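Long-range contacts in NADPH-ferredoxin reductase FprA (Mycobacterium tuberculosis, PDB 1LQT), which transfers electrons between NADPH and ferredoxin through its FAD cofactor and may thereby supply electrons to P450 systems: residues A[100-105]-A[352-357]; A[15-20]-A[370-375]. All blocks are in the same frame, centred on the assembly; numbering follows the deposited sequence.

Contact 1. Residues A[100-105]-A[352-357]. With FAD (flavin-adenine dinucleotide), chain H.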
# COMPACT_ATOMS: atom_id res chain seq x y z
N VAL A 100 -8.13 18.66 -11.19
CA VAL A 100 -7.73 18.05 -9.94
C VAL A 100 -7.57 16.56 -10.21
O VAL A 100 -8.44 15.93 -10.78
CB VAL A 100 -8.78 18.27 -8.84
CG1 VAL A 100 -8.26 17.77 -7.50
CG2 VAL A 100 -9.20 19.76 -8.73
N ILE A 101 -6.44 16.02 -9.76
CA ILE A 101 -6.15 14.59 -9.90
C ILE A 101 -6.16 13.97 -8.51
O ILE A 101 -5.38 14.36 -7.65
CB ILE A 101 -4.80 14.35 -10.55
CG1 ILE A 101 -4.70 15.04 -11.92
CG2 ILE A 101 -4.55 12.88 -10.67
CD1 ILE A 101 -3.36 14.91 -12.54
N TYR A 102 -7.04 12.99 -8.31
CA TYR A 102 -7.09 12.22 -7.08
C TYR A 102 -6.19 11.01 -7.21
O TYR A 102 -6.41 10.15 -8.05
CB TYR A 102 -8.55 11.84 -6.75
CG TYR A 102 -9.28 13.06 -6.30
CD1 TYR A 102 -9.85 13.94 -7.20
CD2 TYR A 102 -9.32 13.42 -4.96
CE1 TYR A 102 -10.40 15.13 -6.79
CE2 TYR A 102 -9.88 14.60 -4.54
CZ TYR A 102 -10.40 15.46 -5.46
OH TYR A 102 -10.91 16.65 -5.01
N ALA A 103 -5.20 10.94 -6.32
CA ALA A 103 -4.17 9.93 -6.29
C ALA A 103 -4.08 9.39 -4.86
O ALA A 103 -3.01 9.26 -4.27
CB ALA A 103 -2.84 10.52 -6.75
N VAL A 104 -5.25 9.06 -4.29
CA VAL A 104 -5.38 8.83 -2.87
C VAL A 104 -5.12 7.38 -2.46
O VAL A 104 -5.13 7.06 -1.27
CB VAL A 104 -6.77 9.25 -2.36
CG1 VAL A 104 -6.93 10.75 -2.41
CG2 VAL A 104 -7.91 8.51 -3.09
N GLY A 105 -4.88 6.51 -3.43
CA GLY A 105 -4.61 5.12 -3.09
C GLY A 105 -5.79 4.46 -2.42
O GLY A 105 -6.95 4.86 -2.57
N PRO A 352 -16.18 17.28 -15.30
CA PRO A 352 -15.43 17.79 -16.45
C PRO A 352 -13.95 18.01 -16.16
O PRO A 352 -13.19 18.20 -17.11
CB PRO A 352 -16.05 19.15 -16.68
CG PRO A 352 -16.45 19.60 -15.35
CD PRO A 352 -16.85 18.35 -14.54
N ASN A 353 -13.53 17.99 -14.89
CA ASN A 353 -12.15 18.41 -14.61
C ASN A 353 -11.49 17.70 -13.43
O ASN A 353 -10.47 18.17 -12.95
CB ASN A 353 -12.03 19.93 -14.44
CG ASN A 353 -12.58 20.42 -13.17
OD1 ASN A 353 -13.50 19.79 -12.62
ND2 ASN A 353 -12.04 21.55 -12.65
N GLU A 354 -12.07 16.59 -12.98
CA GLU A 354 -11.48 15.80 -11.89
C GLU A 354 -11.14 14.43 -12.45
O GLU A 354 -11.90 13.84 -13.20
CB GLU A 354 -12.45 15.71 -10.73
CG GLU A 354 -12.83 17.07 -10.16
CD GLU A 354 -14.10 17.00 -9.34
OE1 GLU A 354 -15.16 16.69 -9.92
OE2 GLU A 354 -14.07 17.25 -8.12
N TYR A 355 -10.00 13.90 -11.98
CA TYR A 355 -9.39 12.72 -12.53
C TYR A 355 -8.91 11.84 -11.40
O TYR A 355 -8.82 12.27 -10.25
CB TYR A 355 -8.20 13.12 -13.43
CG TYR A 355 -8.65 13.95 -14.61
CD1 TYR A 355 -8.84 15.32 -14.49
CD2 TYR A 355 -8.91 13.35 -15.83
CE1 TYR A 355 -9.31 16.06 -15.56
CE2 TYR A 355 -9.39 14.09 -16.90
CZ TYR A 355 -9.58 15.45 -16.75
OH TYR A 355 -10.06 16.18 -17.82
N VAL A 356 -8.56 10.62 -11.75
CA VAL A 356 -7.96 9.66 -10.83
C VAL A 356 -6.77 8.99 -11.49
O VAL A 356 -6.74 8.79 -12.69
CB VAL A 356 -8.97 8.59 -10.36
CG1 VAL A 356 -9.89 9.15 -9.31
CG2 VAL A 356 -9.75 7.98 -11.52
N VAL A 357 -5.80 8.61 -10.66
CA VAL A 357 -4.66 7.81 -11.03
C VAL A 357 -4.38 6.83 -9.90
O VAL A 357 -4.79 7.05 -8.77
CB VAL A 357 -3.37 8.65 -11.32
CG1 VAL A 357 -3.60 9.54 -12.55
CG2 VAL A 357 -3.01 9.47 -10.11
PA FAD H . -0.30 5.39 -2.39
O1A FAD H . -1.11 4.70 -1.37
O2A FAD H . 1.15 5.08 -2.53
O5B FAD H . -0.40 6.97 -2.14
C5B FAD H . -1.66 7.55 -1.79
C4B FAD H . -1.34 8.86 -1.08
O4B FAD H . -2.56 9.59 -0.98
C3B FAD H . -0.82 8.68 0.35
O3B FAD H . 0.33 9.46 0.61
C2B FAD H . -2.00 9.08 1.19
O2B FAD H . -1.71 9.54 2.49
C1B FAD H . -2.65 10.16 0.31
N9A FAD H . -4.06 10.42 0.59
C8A FAD H . -5.04 9.48 0.74
N7A FAD H . -6.23 10.03 0.98
C5A FAD H . -5.98 11.39 1.02
C6A FAD H . -6.83 12.47 1.25
N6A FAD H . -8.13 12.37 1.44
N1A FAD H . -6.26 13.71 1.22
C2A FAD H . -4.93 13.84 0.97
N3A FAD H . -4.07 12.84 0.74
C4A FAD H . -4.64 11.64 0.77
N1 FAD H . 5.55 -1.97 -4.96
C2 FAD H . 6.82 -2.23 -5.37
O2 FAD H . 7.19 -1.94 -6.50
N3 FAD H . 7.69 -2.86 -4.50
C4 FAD H . 7.39 -3.16 -3.20
O4 FAD H . 8.24 -3.69 -2.45
C4X FAD H . 6.10 -2.84 -2.77
N5 FAD H . 5.72 -3.10 -1.47
C5X FAD H . 4.44 -2.82 -1.07
C6 FAD H . 4.05 -3.09 0.22
C7 FAD H . 2.75 -2.90 0.65
C7M FAD H . 2.37 -3.20 2.07
C8 FAD H . 1.82 -2.37 -0.26
C8M FAD H . 0.39 -2.17 0.14
C9 FAD H . 2.21 -2.07 -1.56
C9A FAD H . 3.51 -2.28 -1.99
N10 FAD H . 3.92 -2.00 -3.30
C10 FAD H . 5.21 -2.26 -3.68
C1' FAD H . 2.99 -1.38 -4.29
C2' FAD H . 3.04 0.15 -4.21
O2' FAD H . 2.97 0.52 -2.86
C3' FAD H . 1.85 0.74 -5.00
O3' FAD H . 1.93 0.39 -6.38
C4' FAD H . 1.79 2.27 -5.03
O4' FAD H . 2.25 2.83 -3.80
C5' FAD H . 0.36 2.74 -5.31
O5' FAD H . 0.46 4.15 -5.52
P FAD H . -0.73 5.18 -5.32
O1P FAD H . -0.13 6.49 -5.68
O2P FAD H . -1.98 4.77 -6.02
O3P FAD H . -1.10 5.14 -3.78
O HOH W 1 -11.92 18.21 -6.91
O HOH W 2 -4.34 6.23 -6.19
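Ile101 and Val357 meet by their methyl branches, CG2 to CG2 at 3.8 Å, where two parallel strands end and the packing is tight. Ala103 comes closer still, its CB 3.5 Å from the same Val357 CG2; a methyl is all it carries, and beyond it lies helix 13-28. Tyr355 and Ile101 share the sheet face beside them: Tyr355 CB lies against Ile101, and its hydroxyl reaches Asn385 in helix 370-391. Between the strands four backbone bonds alternate, from Val100 N to Asn353 O through to Val357 N to Tyr102 O. The straightest runs from Tyr102 N to Tyr355 O, 2.7 Å at 175°. The other face begins apolar, with Tyr102 CB against Val356 CG1, then turns wet. With CG anti to its carbonyl carbon (chi1 -73°), Tyr102 carries its ring along the sheet toward the partly exposed Glu354, and one water bridges Tyr102 OH (2.7 Å) to Glu354 OE2 (2.6 Å); OE1 is hydrogen-bonded to Ser351 OG. Past the strand ends a second water ties Gly105 N and Val357 O to FAD O2P. Gly105, with positive phi, suits this turn, since a CB would hit FAD O1A. Parallel strands whose C-terminal ends deliver loops to a dinucleotide typify the Rossmann-type FAD-binding fold.

Contact 2. Residues A[15-20]-A[370-375]. With FAD (flavin-adenine dinucleotide), chain H.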
# COMPACT_ATOMS: atom_id res chain seq x y z
N ALA A 15 0.68 9.96 -7.90
CA ALA A 15 0.71 11.41 -7.83
C ALA A 15 1.97 11.98 -8.46
O ALA A 15 1.92 12.93 -9.24
CB ALA A 15 0.60 11.85 -6.39
N PHE A 16 3.12 11.42 -8.08
CA PHE A 16 4.38 11.93 -8.61
C PHE A 16 4.60 11.63 -10.07
O PHE A 16 5.18 12.46 -10.80
CB PHE A 16 5.57 11.47 -7.76
CG PHE A 16 5.84 12.41 -6.64
CD1 PHE A 16 6.48 13.62 -6.89
CD2 PHE A 16 5.45 12.13 -5.33
CE1 PHE A 16 6.71 14.52 -5.87
CE2 PHE A 16 5.67 13.05 -4.34
CZ PHE A 16 6.29 14.23 -4.61
N PHE A 17 4.12 10.49 -10.55
CA PHE A 17 4.19 10.21 -11.97
C PHE A 17 3.27 11.17 -12.74
O PHE A 17 3.64 11.70 -13.79
CB PHE A 17 3.85 8.76 -12.27
CG PHE A 17 4.90 7.75 -11.77
CD1 PHE A 17 6.25 7.93 -11.94
CD2 PHE A 17 4.48 6.58 -11.16
CE1 PHE A 17 7.14 7.00 -11.49
CE2 PHE A 17 5.41 5.65 -10.73
CZ PHE A 17 6.70 5.86 -10.91
N ALA A 18 2.10 11.45 -12.18
CA ALA A 18 1.21 12.42 -12.82
C ALA A 18 1.87 13.80 -12.88
O ALA A 18 1.81 14.48 -13.89
CB ALA A 18 -0.12 12.48 -12.08
N ALA A 19 2.47 14.20 -11.75
CA ALA A 19 3.15 15.50 -11.71
C ALA A 19 4.21 15.58 -12.78
O ALA A 19 4.31 16.58 -13.51
CB ALA A 19 3.74 15.74 -10.34
N ALA A 20 5.02 14.54 -12.88
CA ALA A 20 6.07 14.53 -13.88
C ALA A 20 5.50 14.61 -15.28
O ALA A 20 6.04 15.33 -16.13
CB ALA A 20 6.97 13.31 -13.72
N THR A 370 3.93 0.29 -12.15
CA THR A 370 2.67 0.15 -12.89
C THR A 370 1.89 1.45 -12.86
O THR A 370 1.03 1.67 -13.69
CB THR A 370 1.77 -0.98 -12.36
OG1 THR A 370 1.36 -0.76 -10.99
CG2 THR A 370 2.47 -2.33 -12.42
N ASN A 371 2.19 2.33 -11.91
CA ASN A 371 1.48 3.59 -11.80
C ASN A 371 1.93 4.63 -12.82
O ASN A 371 1.26 5.64 -13.00
CB ASN A 371 1.63 4.11 -10.38
CG ASN A 371 1.01 3.17 -9.38
OD1 ASN A 371 -0.20 3.06 -9.33
ND2 ASN A 371 1.83 2.46 -8.64
N LYS A 372 3.04 4.38 -13.50
CA LYS A 372 3.59 5.38 -14.40
C LYS A 372 2.75 5.53 -15.69
O LYS A 372 2.32 6.62 -16.00
CB LYS A 372 5.04 5.06 -14.71
CG LYS A 372 5.74 6.14 -15.52
CD LYS A 372 7.21 5.88 -15.66
CE LYS A 372 7.88 6.96 -16.50
NZ LYS A 372 9.34 6.70 -16.56
N LYS A 373 2.53 4.44 -16.43
CA LYS A 373 1.75 4.54 -17.65
C LYS A 373 0.32 4.93 -17.34
O LYS A 373 -0.31 5.69 -18.08
CB LYS A 373 1.76 3.22 -18.41
CG LYS A 373 1.02 3.31 -19.70
CD LYS A 373 1.04 2.01 -20.46
CE LYS A 373 -0.34 1.42 -20.64
NZ LYS A 373 -1.21 2.32 -21.46
N ASP A 374 -0.17 4.42 -16.22
CA ASP A 374 -1.49 4.76 -15.73
C ASP A 374 -1.64 6.27 -15.59
O ASP A 374 -2.59 6.87 -16.09
CB ASP A 374 -1.74 4.02 -14.41
CG ASP A 374 -3.11 4.24 -13.90
OD1 ASP A 374 -4.09 4.16 -14.71
OD2 ASP A 374 -3.28 4.47 -12.69
N ALA A 375 -0.70 6.88 -14.91
CA ALA A 375 -0.75 8.31 -14.71
C ALA A 375 -0.60 9.07 -16.03
O ALA A 375 -1.27 10.06 -16.24
CB ALA A 375 0.32 8.74 -13.71
PA FAD H . -0.30 5.39 -2.39
O1A FAD H . -1.11 4.70 -1.37
O2A FAD H . 1.15 5.08 -2.53
O5B FAD H . -0.40 6.97 -2.14
C5B FAD H . -1.66 7.55 -1.79
C4B FAD H . -1.34 8.86 -1.08
O4B FAD H . -2.56 9.59 -0.98
C3B FAD H . -0.82 8.68 0.35
O3B FAD H . 0.33 9.46 0.61
C2B FAD H . -2.00 9.08 1.19
O2B FAD H . -1.71 9.54 2.49
C1B FAD H . -2.65 10.16 0.31
N9A FAD H . -4.06 10.42 0.59
C8A FAD H . -5.04 9.48 0.74
N7A FAD H . -6.23 10.03 0.98
C5A FAD H . -5.98 11.39 1.02
C6A FAD H . -6.83 12.47 1.25
N6A FAD H . -8.13 12.37 1.44
N1A FAD H . -6.26 13.71 1.22
C2A FAD H . -4.93 13.84 0.97
N3A FAD H . -4.07 12.84 0.74
C4A FAD H . -4.64 11.64 0.77
N1 FAD H . 5.55 -1.97 -4.96
C2 FAD H . 6.82 -2.23 -5.37
O2 FAD H . 7.19 -1.94 -6.50
N3 FAD H . 7.69 -2.86 -4.50
C4 FAD H . 7.39 -3.16 -3.20
O4 FAD H . 8.24 -3.69 -2.45
C4X FAD H . 6.10 -2.84 -2.77
N5 FAD H . 5.72 -3.10 -1.47
C5X FAD H . 4.44 -2.82 -1.07
C6 FAD H . 4.05 -3.09 0.22
C7 FAD H . 2.75 -2.90 0.65
C7M FAD H . 2.37 -3.20 2.07
C8 FAD H . 1.82 -2.37 -0.26
C8M FAD H . 0.39 -2.17 0.14
C9 FAD H . 2.21 -2.07 -1.56
C9A FAD H . 3.51 -2.28 -1.99
N10 FAD H . 3.92 -2.00 -3.30
C10 FAD H . 5.21 -2.26 -3.68
C1' FAD H . 2.99 -1.38 -4.29
C2' FAD H . 3.04 0.15 -4.21
O2' FAD H . 2.97 0.52 -2.86
C3' FAD H . 1.85 0.74 -5.00
O3' FAD H . 1.93 0.39 -6.38
C4' FAD H . 1.79 2.27 -5.03
O4' FAD H . 2.25 2.83 -3.80
C5' FAD H . 0.36 2.74 -5.31
O5' FAD H . 0.46 4.15 -5.52
P FAD H . -0.73 5.18 -5.32
O1P FAD H . -0.13 6.49 -5.68
O2P FAD H . -1.98 4.77 -6.02
O3P FAD H . -1.10 5.14 -3.78
O HOH W 3 3.69 9.10 -15.64
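Phe17 has its CG anti to its own carbonyl carbon (chi1 -68°), which sends the ring from helix 15-20 toward helix 370-375, while Lys372 has CG anti to its backbone N and runs out fully extended across the ring. The two side chains cross at about a right angle. Lys372 CB sits over the ring centre, 3.9 Å from the Phe17 centroid and 9° off the normal, a CH-pi contact. Lysine suits this border position because its aliphatic root can cover an aromatic face while the ammonium end leads away from the contact. The ring edge is used as well: Phe17 CD2 lies 3.9 Å from Asn371 CB, close to the ring plane.

Deeper in, small residues let the backbones approach. Ala375 CB fits against Phe17 CB at 3.8 Å and against Ala18 N at 3.6 Å, so the helix axes come within 8.3 Å, crossing at -45°. A water bridges the carbonyls of Lys372 and Phe17, the latter bond weak.

Asn371 turns its amide to the cofactor: ND2 donates to FAD O3' (3.1 Å) and also bonds Ile368 O, while OD1 accepts from Arg362, so both ends of the amide are engaged and its rotation is probably fixed. Ala15 belongs to a probable GxGxxA motif of the Rossmann-type FAD site. Away from the contact, Ala15 and Ala19 pack on strand 4-9 and Phe16 stacks with Phe67; Phe17 itself also touches Gln66 of helix 64-71.

Both contacts are largely buried and both reach FAD, but their chemistry follows their place. Contact 1 lies within the sheet, where backbone hydrogen bonds align strand 354-356 beside strand 99-102 and side chains add packing on both faces; contact 2 joins two helices beside that sheet and relies on apolar side-chain packing. Each has a less buried margin, at Glu354 in contact 1 and at the exposed Lys372 in contact 2. The same helices meet both: Ala15 CB touches Ala103 CB at 3.7 Å, and Val357 CG1 packs on Ala375 CA. Contact 1 approaches the adenine and the pyrophosphate, whereas contact 2 holds the ribityl chain through Asn371.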